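Local atomic coordinates of alanine racemase 1 (Caldanaerobacter subterraneus subsp. tengcongensis MB4, PDB entry 4Y2W), a protein that belongs to the alanine racemase family and joins an N-terminal TIM-barrel domain to a beta-rich C-terminal domain in a two-chain assembly. Residues T251-H256 with G332-I337; L257-A262 with K277-T282; R293-N298 with D353-I358. The protein carries 1 engineered substitution. All coordinates share one frame; numbering follows the deposited sequence.

Interaction 1: T251-H256 with G332-I337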
ATOM      1  N   THR A 251       1.472   8.729 -12.387  1.00 37.61           N
ATOM      2  CA  THR A 251       2.464   9.657 -12.932  1.00 37.49           C
ATOM      3  C   THR A 251       3.331  10.318 -11.858  1.00 37.16           C
ATOM      4  O   THR A 251       2.971  10.346 -10.677  1.00 37.52           O
ATOM      5  CB  THR A 251       1.777  10.764 -13.754  1.00 37.90           C
ATOM      6  OG1 THR A 251       1.166  11.718 -12.877  1.00 37.78           O
ATOM      7  CG2 THR A 251       0.715  10.169 -14.682  1.00 38.12           C
ATOM      8  N   THR A 252       4.477  10.841 -12.288  1.00 35.98           N
ATOM      9  CA  THR A 252       5.364  11.633 -11.433  1.00 35.43           C
ATOM     10  C   THR A 252       6.111  12.679 -12.264  1.00 35.65           C
ATOM     11  O   THR A 252       5.835  12.839 -13.453  1.00 35.51           O
ATOM     12  CB  THR A 252       6.365  10.746 -10.672  1.00 35.09           C
ATOM     13  OG1 THR A 252       7.084  11.546  -9.728  1.00 35.17           O
ATOM     14  CG2 THR A 252       7.351  10.077 -11.619  1.00 35.23           C
ATOM     15  N   ARG A 253       7.047  13.392 -11.639  1.00 35.84           N
ATOM     16  CA  ARG A 253       7.731  14.501 -12.305  1.00 36.59           C
ATOM     17  C   ARG A 253       9.247  14.413 -12.199  1.00 36.55           C
ATOM     18  O   ARG A 253       9.788  13.807 -11.272  1.00 36.14           O
ATOM     19  CB  ARG A 253       7.273  15.835 -11.715  1.00 37.32           C
ATOM     20  CG  ARG A 253       5.782  16.101 -11.835  1.00 37.77           C
ATOM     21  CD  ARG A 253       5.389  16.499 -13.245  1.00 38.24           C
ATOM     22  NE  ARG A 253       3.957  16.306 -13.474  1.00 39.32           N
ATOM     23  CZ  ARG A 253       3.246  16.887 -14.441  1.00 39.39           C
ATOM     24  NH1 ARG A 253       3.810  17.731 -15.307  1.00 38.84           N
ATOM     25  NH2 ARG A 253       1.950  16.626 -14.535  1.00 39.94           N
ATOM     26  N   VAL A 254       9.928  15.042 -13.154  1.00 36.20           N
ATOM     27  CA  VAL A 254      11.377  15.139 -13.106  1.00 36.23           C
ATOM     28  C   VAL A 254      11.729  16.167 -12.036  1.00 35.97           C
ATOM     29  O   VAL A 254      11.254  17.306 -12.063  1.00 35.90           O
ATOM     30  CB  VAL A 254      11.991  15.524 -14.469  1.00 37.06           C
ATOM     31  CG1 VAL A 254      13.507  15.625 -14.359  1.00 36.88           C
ATOM     32  CG2 VAL A 254      11.612  14.501 -15.534  1.00 37.55           C
ATOM     33  N   VAL A 255      12.546  15.733 -11.086  1.00 35.40           N
ATOM     34  CA  VAL A 255      12.882  16.511  -9.900  1.00 34.87           C
ATOM     35  C   VAL A 255      14.363  16.913  -9.880  1.00 34.27           C
ATOM     36  O   VAL A 255      14.739  17.858  -9.189  1.00 34.21           O
ATOM     37  CB  VAL A 255      12.458  15.710  -8.633  1.00 35.17           C
ATOM     38  CG1 VAL A 255      13.524  15.686  -7.541  1.00 35.53           C
ATOM     39  CG2 VAL A 255      11.126  16.226  -8.105  1.00 34.63           C
ATOM     40  N   HIS A 256      15.195  16.211 -10.642  1.00 34.03           N
ATOM     41  CA  HIS A 256      16.615  16.533 -10.712  1.00 34.86           C
ATOM     42  C   HIS A 256      17.238  15.958 -11.972  1.00 35.72           C
ATOM     43  O   HIS A 256      16.955  14.822 -12.336  1.00 36.10           O
ATOM     44  CB  HIS A 256      17.336  15.986  -9.482  1.00 34.57           C
ATOM     45  CG  HIS A 256      18.814  16.227  -9.488  1.00 34.69           C
ATOM     46  ND1 HIS A 256      19.365  17.480  -9.649  1.00 34.44           N
ATOM     47  CD2 HIS A 256      19.855  15.375  -9.334  1.00 34.72           C
ATOM     48  CE1 HIS A 256      20.681  17.390  -9.597  1.00 34.66           C
ATOM     49  NE2 HIS A 256      21.004  16.123  -9.407  1.00 34.96           N
ATOM     50  N   GLY A 332      10.255  19.101 -14.046  1.00 47.02           N
ATOM     51  CA  GLY A 332       8.797  19.161 -14.038  1.00 45.08           C
ATOM     52  C   GLY A 332       8.131  18.546 -15.257  1.00 43.58           C
ATOM     53  O   GLY A 332       6.919  18.688 -15.439  1.00 41.62           O
ATOM     54  N   ASP A 333       8.908  17.871 -16.101  1.00 43.06           N
ATOM     55  CA  ASP A 333       8.323  17.072 -17.175  1.00 43.53           C
ATOM     56  C   ASP A 333       7.634  15.860 -16.563  1.00 43.41           C
ATOM     57  O   ASP A 333       8.142  15.261 -15.614  1.00 43.99           O
ATOM     58  CB  ASP A 333       9.380  16.621 -18.185  1.00 43.64           C
ATOM     59  CG  ASP A 333       9.857  17.751 -19.083  1.00 44.82           C
ATOM     60  OD1 ASP A 333       9.164  18.794 -19.173  1.00 45.25           O
ATOM     61  OD2 ASP A 333      10.933  17.593 -19.703  1.00 44.73           O
ATOM     62  N   GLU A 334       6.471  15.514 -17.105  1.00 42.83           N
ATOM     63  CA  GLU A 334       5.692  14.385 -16.613  1.00 42.57           C
ATOM     64  C   GLU A 334       6.398  13.065 -16.913  1.00 41.69           C
ATOM     65  O   GLU A 334       6.956  12.885 -18.000  1.00 42.24           O
ATOM     66  CB  GLU A 334       4.309  14.394 -17.264  1.00 43.49           C
ATOM     67  CG  GLU A 334       3.383  13.272 -16.826  1.00 44.38           C
ATOM     68  CD  GLU A 334       2.037  13.339 -17.515  1.00 44.25           C
ATOM     69  OE1 GLU A 334       1.004  13.212 -16.823  1.00 44.80           O
ATOM     70  OE2 GLU A 334       2.014  13.527 -18.749  1.00 43.32           O
ATOM     71  N   VAL A 335       6.373  12.150 -15.947  1.00 39.98           N
ATOM     72  CA  VAL A 335       6.889  10.798 -16.140  1.00 39.81           C
ATOM     73  C   VAL A 335       5.788   9.801 -15.796  1.00 39.88           C
ATOM     74  O   VAL A 335       5.346   9.735 -14.651  1.00 41.34           O
ATOM     75  CB  VAL A 335       8.128  10.530 -15.268  1.00 39.28           C
ATOM     76  CG1 VAL A 335       8.579   9.080 -15.403  1.00 39.07           C
ATOM     77  CG2 VAL A 335       9.254  11.480 -15.653  1.00 39.53           C
ATOM     78  N   VAL A 336       5.348   9.035 -16.789  1.00 39.36           N
ATOM     79  CA  VAL A 336       4.244   8.094 -16.610  1.00 38.69           C
ATOM     80  C   VAL A 336       4.776   6.710 -16.239  1.00 37.61           C
ATOM     81  O   VAL A 336       5.654   6.168 -16.904  1.00 36.71           O
ATOM     82  CB  VAL A 336       3.358   8.016 -17.875  1.00 38.50           C
ATOM     83  CG1 VAL A 336       2.259   6.972 -17.716  1.00 38.58           C
ATOM     84  CG2 VAL A 336       2.752   9.379 -18.167  1.00 38.54           C
ATOM     85  N   ILE A 337       4.224   6.161 -15.162  1.00 37.58           N
ATOM     86  CA  ILE A 337       4.609   4.857 -14.634  1.00 38.35           C
ATOM     87  C   ILE A 337       3.632   3.784 -15.100  1.00 39.21           C
ATOM     88  O   ILE A 337       4.035   2.683 -15.489  1.00 39.79           O
ATOM     89  CB  ILE A 337       4.613   4.888 -13.094  1.00 38.46           C
ATOM     90  CG1 ILE A 337       5.501   6.031 -12.588  1.00 38.87           C
ATOM     91  CG2 ILE A 337       5.075   3.551 -12.531  1.00 38.64           C
ATOM     92  CD1 ILE A 337       5.128   6.531 -11.208  1.00 39.68           C
TER
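T251, T252 and R253 pair with V336, V335 and E334 as an antiparallel strand pair in the mixed beta sheet of the C-terminal domain. The hydrogen-bonded pair is T252 with V335. T252 N donates to V335 O at 2.7 Å, and V335 N returns a bond to T252 O at 2.6 Å. On either side of this pair lie two non-hydrogen-bonded pairs, T251 with V336 and R253 with E334. The ladder then gives way to a loop but the bonding goes on. V254 N reaches D333 O at 3.0 Å, and G332 N reaches V254 O at 2.9 Å. G332 sits at positive phi (94°), a backbone shape that suits glycine.

T251, R253, E334 and V336 share one face of the sheet. The R253 chain bends at chi2 (-76°), and its end crosses the E334 side chain obliquely. Its guanidinium lies with one face against E334, whose CB is 3.9 Å above the plane and over its centre. At the guanidinium edge, NH1 donates to G332 O at 3.3 Å. This bond is nearly straight (168°), and it probably helps set how the flat group is turned. E334 OE1 lies well out of the guanidinium plane, so R253 and E334 probably attract only as charges. E334 OE1 instead forms a salt bridge with R249, and it also lies 3.7 Å from T251 CG2.

The other face carries T252 and V335, side by side and pointing the same way. I283 of strand 278-283 touches both, and T252 OG1 is hydrogen-bonded to T9 OG1. Beyond them V254 crosses V335 at about a right angle, with V254 CG2 3.8 Å from V335 CG2.

Interaction 2: L257-A262 with K277-T282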
ATOM      1  N   LEU A 257      18.084  16.753 -12.628  1.00 36.86           N
ATOM      2  CA  LEU A 257      18.849  16.309 -13.796  1.00 36.85           C
ATOM      3  C   LEU A 257      20.340  16.558 -13.574  1.00 36.77           C
ATOM      4  O   LEU A 257      20.742  17.680 -13.260  1.00 36.62           O
ATOM      5  CB  LEU A 257      18.396  17.068 -15.044  1.00 37.06           C
ATOM      6  CG  LEU A 257      16.939  16.882 -15.474  1.00 37.46           C
ATOM      7  CD1 LEU A 257      16.500  18.022 -16.382  1.00 37.70           C
ATOM      8  CD2 LEU A 257      16.751  15.539 -16.163  1.00 37.49           C
ATOM      9  N   LYS A 258      21.157  15.517 -13.731  1.00 36.86           N
ATOM     10  CA  LYS A 258      22.611  15.680 -13.725  1.00 36.75           C
ATOM     11  C   LYS A 258      23.268  15.024 -14.934  1.00 36.92           C
ATOM     12  O   LYS A 258      22.796  14.006 -15.443  1.00 36.39           O
ATOM     13  CB  LYS A 258      23.245  15.152 -12.431  1.00 36.90           C
ATOM     14  CG  LYS A 258      22.777  13.777 -11.978  1.00 36.80           C
ATOM     15  CD  LYS A 258      23.807  13.098 -11.077  1.00 36.08           C
ATOM     16  CE  LYS A 258      23.171  12.372  -9.904  1.00 36.17           C
ATOM     17  NZ  LYS A 258      21.991  11.551 -10.287  1.00 36.72           N
ATOM     18  N   ASP A 259      24.353  15.646 -15.388  1.00 37.38           N
ATOM     19  CA  ASP A 259      25.211  15.103 -16.429  1.00 37.20           C
ATOM     20  C   ASP A 259      26.361  14.378 -15.754  1.00 37.49           C
ATOM     21  O   ASP A 259      27.034  14.954 -14.900  1.00 37.78           O
ATOM     22  CB  ASP A 259      25.770  16.230 -17.292  1.00 37.48           C
ATOM     23  CG  ASP A 259      24.719  16.867 -18.178  1.00 37.91           C
ATOM     24  OD1 ASP A 259      24.484  16.342 -19.285  1.00 39.68           O
ATOM     25  OD2 ASP A 259      24.132  17.891 -17.776  1.00 37.72           O
ATOM     26  N   VAL A 260      26.588  13.120 -16.129  1.00 37.51           N
ATOM     27  CA  VAL A 260      27.671  12.330 -15.539  1.00 37.95           C
ATOM     28  C   VAL A 260      28.493  11.645 -16.625  1.00 38.55           C
ATOM     29  O   VAL A 260      27.987  11.399 -17.720  1.00 38.72           O
ATOM     30  CB  VAL A 260      27.140  11.262 -14.553  1.00 37.83           C
ATOM     31  CG1 VAL A 260      26.359  11.917 -13.427  1.00 37.53           C
ATOM     32  CG2 VAL A 260      26.286  10.218 -15.266  1.00 38.16           C
ATOM     33  N   PRO A 261      29.761  11.321 -16.321  1.00 39.30           N
ATOM     34  CA  PRO A 261      30.608  10.605 -17.273  1.00 39.91           C
ATOM     35  C   PRO A 261      30.324   9.100 -17.295  1.00 39.07           C
ATOM     36  O   PRO A 261      29.403   8.630 -16.626  1.00 38.73           O
ATOM     37  CB  PRO A 261      32.017  10.875 -16.739  1.00 40.01           C
ATOM     38  CG  PRO A 261      31.824  10.952 -15.262  1.00 39.91           C
ATOM     39  CD  PRO A 261      30.481  11.607 -15.063  1.00 39.72           C
ATOM     40  N   ALA A 262      31.108   8.360 -18.075  1.00 38.73           N
ATOM     41  CA  ALA A 262      31.067   6.903 -18.054  1.00 38.69           C
ATOM     42  C   ALA A 262      31.749   6.408 -16.786  1.00 39.15           C
ATOM     43  O   ALA A 262      32.537   7.131 -16.175  1.00 39.85           O
ATOM     44  CB  ALA A 262      31.755   6.334 -19.282  1.00 38.90           C
ATOM     45  N   LYS A 277      28.650   8.699 -21.544  1.00 46.65           N
ATOM     46  CA  LYS A 277      28.153   9.984 -21.070  1.00 47.34           C
ATOM     47  C   LYS A 277      26.633   9.923 -21.022  1.00 46.88           C
ATOM     48  O   LYS A 277      25.996   9.515 -21.998  1.00 48.90           O
ATOM     49  CB  LYS A 277      28.589  11.134 -21.986  1.00 49.81           C
ATOM     50  CG  LYS A 277      29.501  12.153 -21.321  1.00 52.26           C
ATOM     51  CD  LYS A 277      29.240  13.561 -21.840  1.00 54.18           C
ATOM     52  CE  LYS A 277      29.827  14.615 -20.912  1.00 56.40           C
ATOM     53  NZ  LYS A 277      29.164  14.651 -19.575  1.00 57.75           N
ATOM     54  N   SER A 278      26.053  10.325 -19.894  1.00 44.50           N
ATOM     55  CA  SER A 278      24.625  10.151 -19.676  1.00 42.38           C
ATOM     56  C   SER A 278      24.002  11.336 -18.961  1.00 40.66           C
ATOM     57  O   SER A 278      24.685  12.069 -18.240  1.00 39.02           O
ATOM     58  CB  SER A 278      24.375   8.884 -18.854  1.00 43.17           C
ATOM     59  OG  SER A 278      25.007   7.751 -19.429  1.00 44.00           O
ATOM     60  N   VAL A 279      22.699  11.509 -19.183  1.00 39.43           N
ATOM     61  CA  VAL A 279      21.868  12.421 -18.405  1.00 39.38           C
ATOM     62  C   VAL A 279      20.942  11.584 -17.525  1.00 38.61           C
ATOM     63  O   VAL A 279      20.085  10.860 -18.029  1.00 38.23           O
ATOM     64  CB  VAL A 279      21.017  13.340 -19.308  1.00 40.05           C
ATOM     65  CG1 VAL A 279      20.208  14.321 -18.468  1.00 39.61           C
ATOM     66  CG2 VAL A 279      21.904  14.094 -20.290  1.00 40.43           C
ATOM     67  N   ILE A 280      21.125  11.684 -16.211  1.00 38.48           N
ATOM     68  CA  ILE A 280      20.318  10.938 -15.245  1.00 37.60           C
ATOM     69  C   ILE A 280      19.289  11.852 -14.598  1.00 37.18           C
ATOM     70  O   ILE A 280      19.628  12.917 -14.079  1.00 38.50           O
ATOM     71  CB  ILE A 280      21.197  10.331 -14.129  1.00 37.09           C
ATOM     72  CG1 ILE A 280      22.332   9.500 -14.735  1.00 37.80           C
ATOM     73  CG2 ILE A 280      20.358   9.495 -13.169  1.00 36.56           C
ATOM     74  CD1 ILE A 280      21.876   8.440 -15.716  1.00 38.16           C
ATOM     75  N   ALA A 281      18.031  11.436 -14.627  1.00 36.06           N
ATOM     76  CA  ALA A 281      16.989  12.150 -13.908  1.00 36.04           C
ATOM     77  C   ALA A 281      16.609  11.368 -12.656  1.00 35.80           C
ATOM     78  O   ALA A 281      16.653  10.137 -12.642  1.00 35.87           O
ATOM     79  CB  ALA A 281      15.776  12.367 -14.795  1.00 36.17           C
ATOM     80  N   THR A 282      16.252  12.094 -11.604  1.00 34.54           N
ATOM     81  CA  THR A 282      15.735  11.493 -10.386  1.00 33.92           C
ATOM     82  C   THR A 282      14.252  11.846 -10.290  1.00 33.46           C
ATOM     83  O   THR A 282      13.853  12.978 -10.587  1.00 32.97           O
ATOM     84  CB  THR A 282      16.480  12.015  -9.144  1.00 33.89           C
ATOM     85  OG1 THR A 282      17.893  11.945  -9.366  1.00 34.99           O
ATOM     86  CG2 THR A 282      16.124  11.199  -7.921  1.00 33.87           C
TER
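The flat groups that join K258 to I280 and V260 to S278 are backbone peptides; no aromatic ring takes part. K258 N donates to I280 O and I280 N to K258 O, both at 3.0 Å. V260 N bonds S278 O, and S278 N bonds V260 O at 3.1 Å. The result is a regular antiparallel ladder, part of the mixed sheet of the C-terminal domain. The flat side-chain group here is the D259 carboxylate. The D259 and V279 side chains lie side by side, with D259 OD1 3.6 Å from V279 CG2.

L257, D259, V279 and A281 share one face. There L257 CD2 packs on A281 CB at 3.6 Å. K258, V260, S278 and I280 share the other. V260 CG2 meets I280 CG1 at 4.1 Å, the two side chains at about a right angle. K258 starts with CG between the backbone N and the carbonyl carbon (chi1 47°). Its chain then bends at chi3 and chi4, which brings NZ to 3.9 Å from I280 CG2.

K258 NZ donates to G137 O of the second subunit, and I142 of that subunit packs on V260. T282 OG1 is hydrogen-bonded to R138 O of the same subunit. The contact is thus held by backbone bonds with small apolar contacts on both faces, and the polar ends of K258 and T282 tie it to the second subunit.

Interaction 3: R293-N298 with D353-I358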
ATOM      1  N   ARG A 293      10.093  -2.776  -5.971  1.00 34.65           N
ATOM      2  CA  ARG A 293      11.547  -2.725  -5.975  1.00 35.49           C
ATOM      3  C   ARG A 293      12.181  -3.711  -6.968  1.00 37.09           C
ATOM      4  O   ARG A 293      13.320  -3.512  -7.398  1.00 37.02           O
ATOM      5  CB  ARG A 293      12.068  -2.980  -4.559  1.00 35.00           C
ATOM      6  CG  ARG A 293      13.552  -2.742  -4.378  1.00 34.90           C
ATOM      7  CD  ARG A 293      13.906  -2.626  -2.906  1.00 35.61           C
ATOM      8  NE  ARG A 293      15.317  -2.916  -2.669  1.00 36.22           N
ATOM      9  CZ  ARG A 293      15.838  -4.137  -2.581  1.00 36.38           C
ATOM     10  NH1 ARG A 293      15.074  -5.219  -2.703  1.00 36.78           N
ATOM     11  NH2 ARG A 293      17.140  -4.281  -2.370  1.00 36.75           N
ATOM     12  N   ARG A 294      11.449  -4.763  -7.339  1.00 39.08           N
ATOM     13  CA  ARG A 294      11.942  -5.731  -8.331  1.00 40.85           C
ATOM     14  C   ARG A 294      12.088  -5.134  -9.738  1.00 40.44           C
ATOM     15  O   ARG A 294      12.759  -5.722 -10.583  1.00 39.45           O
ATOM     16  CB  ARG A 294      11.075  -7.002  -8.360  1.00 42.30           C
ATOM     17  CG  ARG A 294      11.426  -7.987  -7.248  1.00 44.14           C
ATOM     18  CD  ARG A 294      10.540  -9.223  -7.240  1.00 45.86           C
ATOM     19  NE  ARG A 294       9.142  -8.876  -6.987  1.00 47.73           N
ATOM     20  CZ  ARG A 294       8.088  -9.332  -7.670  1.00 50.71           C
ATOM     21  NH1 ARG A 294       8.224 -10.214  -8.665  1.00 50.39           N
ATOM     22  NH2 ARG A 294       6.869  -8.918  -7.330  1.00 51.48           N
ATOM     23  N   LEU A 295      11.483  -3.969  -9.976  1.00 40.03           N
ATOM     24  CA  LEU A 295      11.676  -3.234 -11.229  1.00 39.67           C
ATOM     25  C   LEU A 295      13.048  -2.553 -11.322  1.00 39.31           C
ATOM     26  O   LEU A 295      13.373  -1.964 -12.352  1.00 38.77           O
ATOM     27  CB  LEU A 295      10.575  -2.188 -11.415  1.00 39.55           C
ATOM     28  CG  LEU A 295       9.128  -2.690 -11.412  1.00 39.72           C
ATOM     29  CD1 LEU A 295       8.185  -1.525 -11.660  1.00 39.69           C
ATOM     30  CD2 LEU A 295       8.905  -3.779 -12.447  1.00 39.97           C
ATOM     31  N   SER A 296      13.838  -2.618 -10.251  1.00 39.58           N
ATOM     32  CA  SER A 296      15.241  -2.195 -10.282  1.00 39.92           C
ATOM     33  C   SER A 296      15.950  -2.754 -11.515  1.00 39.84           C
ATOM     34  O   SER A 296      16.059  -3.973 -11.663  1.00 40.69           O
ATOM     35  CB  SER A 296      15.962  -2.695  -9.026  1.00 40.33           C
ATOM     36  OG  SER A 296      15.354  -2.210  -7.839  1.00 40.21           O
ATOM     37  N   ASN A 297      16.407  -1.866 -12.402  1.00 39.23           N
ATOM     38  CA  ASN A 297      17.117  -2.255 -13.630  1.00 39.32           C
ATOM     39  C   ASN A 297      16.353  -3.202 -14.572  1.00 40.33           C
ATOM     40  O   ASN A 297      16.979  -3.988 -15.290  1.00 40.48           O
ATOM     41  CB  ASN A 297      18.486  -2.876 -13.293  1.00 38.89           C
ATOM     42  CG  ASN A 297      19.483  -1.859 -12.789  1.00 39.01           C
ATOM     43  OD1 ASN A 297      19.862  -0.936 -13.512  1.00 38.95           O
ATOM     44  ND2 ASN A 297      19.934  -2.030 -11.550  1.00 39.09           N
ATOM     45  N   ASN A 298      15.021  -3.148 -14.571  1.00 40.93           N
ATOM     46  CA  ASN A 298      14.229  -3.873 -15.577  1.00 41.99           C
ATOM     47  C   ASN A 298      12.798  -3.371 -15.670  1.00 40.91           C
ATOM     48  O   ASN A 298      11.834  -4.121 -15.493  1.00 40.35           O
ATOM     49  CB  ASN A 298      14.264  -5.404 -15.380  1.00 44.04           C
ATOM     50  CG  ASN A 298      13.672  -5.842 -14.059  1.00 44.89           C
ATOM     51  OD1 ASN A 298      13.759  -5.123 -13.069  1.00 48.81           O
ATOM     52  ND2 ASN A 298      13.067  -7.025 -14.036  1.00 43.77           N
ATOM     53  N   ASP A 353       2.547  -8.273 -15.590  1.00 41.68           N
ATOM     54  CA  ASP A 353       3.295  -9.365 -16.212  1.00 41.81           C
ATOM     55  C   ASP A 353       4.749  -9.358 -15.755  1.00 41.73           C
ATOM     56  O   ASP A 353       5.265 -10.384 -15.314  1.00 41.84           O
ATOM     57  CB  ASP A 353       3.239  -9.263 -17.738  1.00 42.37           C
ATOM     58  CG  ASP A 353       1.834  -9.415 -18.288  1.00 43.74           C
ATOM     59  OD1 ASP A 353       0.931  -9.838 -17.537  1.00 44.21           O
ATOM     60  OD2 ASP A 353       1.628  -9.105 -19.481  1.00 45.36           O
ATOM     61  N   LYS A 354       5.391  -8.196 -15.840  1.00 41.62           N
ATOM     62  CA  LYS A 354       6.811  -8.056 -15.506  1.00 41.95           C
ATOM     63  C   LYS A 354       7.156  -8.552 -14.096  1.00 40.74           C
ATOM     64  O   LYS A 354       8.205  -9.160 -13.899  1.00 39.11           O
ATOM     65  CB  LYS A 354       7.259  -6.596 -15.683  1.00 42.92           C
ATOM     66  CG  LYS A 354       8.744  -6.331 -15.428  1.00 43.57           C
ATOM     67  CD  LYS A 354       9.655  -6.933 -16.494  1.00 43.96           C
ATOM     68  CE  LYS A 354       9.614  -6.155 -17.801  1.00 44.35           C
ATOM     69  NZ  LYS A 354      10.720  -6.555 -18.718  1.00 44.71           N
ATOM     70  N   ILE A 355       6.277  -8.303 -13.125  1.00 40.92           N
ATOM     71  CA  ILE A 355       6.499  -8.791 -11.752  1.00 42.30           C
ATOM     72  C   ILE A 355       5.656 -10.027 -11.399  1.00 42.45           C
ATOM     73  O   ILE A 355       5.440 -10.319 -10.224  1.00 42.13           O
ATOM     74  CB  ILE A 355       6.313  -7.677 -10.687  1.00 42.45           C
ATOM     75  CG1 ILE A 355       4.999  -6.913 -10.887  1.00 42.71           C
ATOM     76  CG2 ILE A 355       7.489  -6.716 -10.731  1.00 42.74           C
ATOM     77  CD1 ILE A 355       4.520  -6.181  -9.650  1.00 42.44           C
ATOM     78  N   GLU A 356       5.211 -10.759 -12.423  1.00 43.66           N
ATOM     79  CA  GLU A 356       4.555 -12.055 -12.254  1.00 44.56           C
ATOM     80  C   GLU A 356       3.335 -11.972 -11.330  1.00 44.12           C
ATOM     81  O   GLU A 356       3.252 -12.675 -10.316  1.00 43.33           O
ATOM     82  CB  GLU A 356       5.543 -13.096 -11.715  1.00 46.40           C
ATOM     83  CG  GLU A 356       6.905 -13.116 -12.388  1.00 47.52           C
ATOM     84  CD  GLU A 356       7.887 -13.985 -11.627  1.00 49.27           C
ATOM     85  OE1 GLU A 356       8.789 -13.436 -10.956  1.00 50.26           O
ATOM     86  OE2 GLU A 356       7.736 -15.223 -11.678  1.00 50.43           O
ATOM     87  N   THR A 357       2.400 -11.098 -11.683  1.00 42.85           N
ATOM     88  CA  THR A 357       1.153 -10.970 -10.940  1.00 42.39           C
ATOM     89  C   THR A 357       0.033 -10.539 -11.889  1.00 41.86           C
ATOM     90  O   THR A 357       0.161 -10.672 -13.106  1.00 41.26           O
ATOM     91  CB  THR A 357       1.305  -9.993  -9.751  1.00 42.91           C
ATOM     92  OG1 THR A 357       0.122 -10.026  -8.944  1.00 41.60           O
ATOM     93  CG2 THR A 357       1.553  -8.565 -10.232  1.00 43.50           C
ATOM     94  N   ILE A 358      -1.061 -10.035 -11.327  1.00 41.87           N
ATOM     95  CA  ILE A 358      -2.226  -9.622 -12.107  1.00 41.13           C
ATOM     96  C   ILE A 358      -2.555  -8.161 -11.806  1.00 40.88           C
ATOM     97  O   ILE A 358      -2.197  -7.663 -10.739  1.00 40.88           O
ATOM     98  CB  ILE A 358      -3.452 -10.518 -11.818  1.00 40.70           C
ATOM     99  CG1 ILE A 358      -3.662 -10.702 -10.307  1.00 40.12           C
ATOM    100  CG2 ILE A 358      -3.279 -11.871 -12.492  1.00 40.78           C
ATOM    101  CD1 ILE A 358      -4.944 -11.420  -9.946  1.00 39.90           C
TER
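R294 reaches I355 and E356 at a Schellman motif, which ends helix 348-354. E356 is the C-prime residue, at positive phi. Its N donates to D353 O, and T357 N bonds A352 O. R294 NH1 donates to I355 O at 3.2 Å, with an N-H...O angle of 155°. The oxygen lies at the guanidinium edge, in its plane. NH1 in turn sits above the I355 carbonyl plane, off the lone pairs. E356 OE1 adds a long salt bridge to NH1, at 4.0 Å. NH2 is taken by D292 OD2 in a second salt bridge. The carboxylates of D292 and E356 probably offset the like charge of R294 of the second subunit, which lies close.

On the loop side, R293 O accepts from S296 N. N298 N donates to L295 O, closing a type II beta turn.

Packing completes the join. I355 CG2 lies 3.9 Å above one face of the R294 guanidinium, toward its rim. The same methyl makes an apolar contact with L295 CD2 at 3.7 Å, and L295 CD2 is 3.9 Å from K354 CG.

How the interactions relate
Interactions 1 and 2 use successive parts of strand 248-260. Their centres are 16 Å apart. They join at a classic beta bulge, where V255 and H256 both face T282; H256 O lies 2.9 Å from T282 N, a probable hydrogen bond. Along the chain, interaction 2 is nested within the loop closed by interaction 1. Interaction 3 lies off this sheet, its nearest atoms about 6 Å from interaction 1 and about 10 Å from interaction 2. All three touch the second subunit. The side chains of T282 and R294 are about 11 and 13 Å from a bound alanine, so neither side chain touches it, and these residues stand back from the ligand.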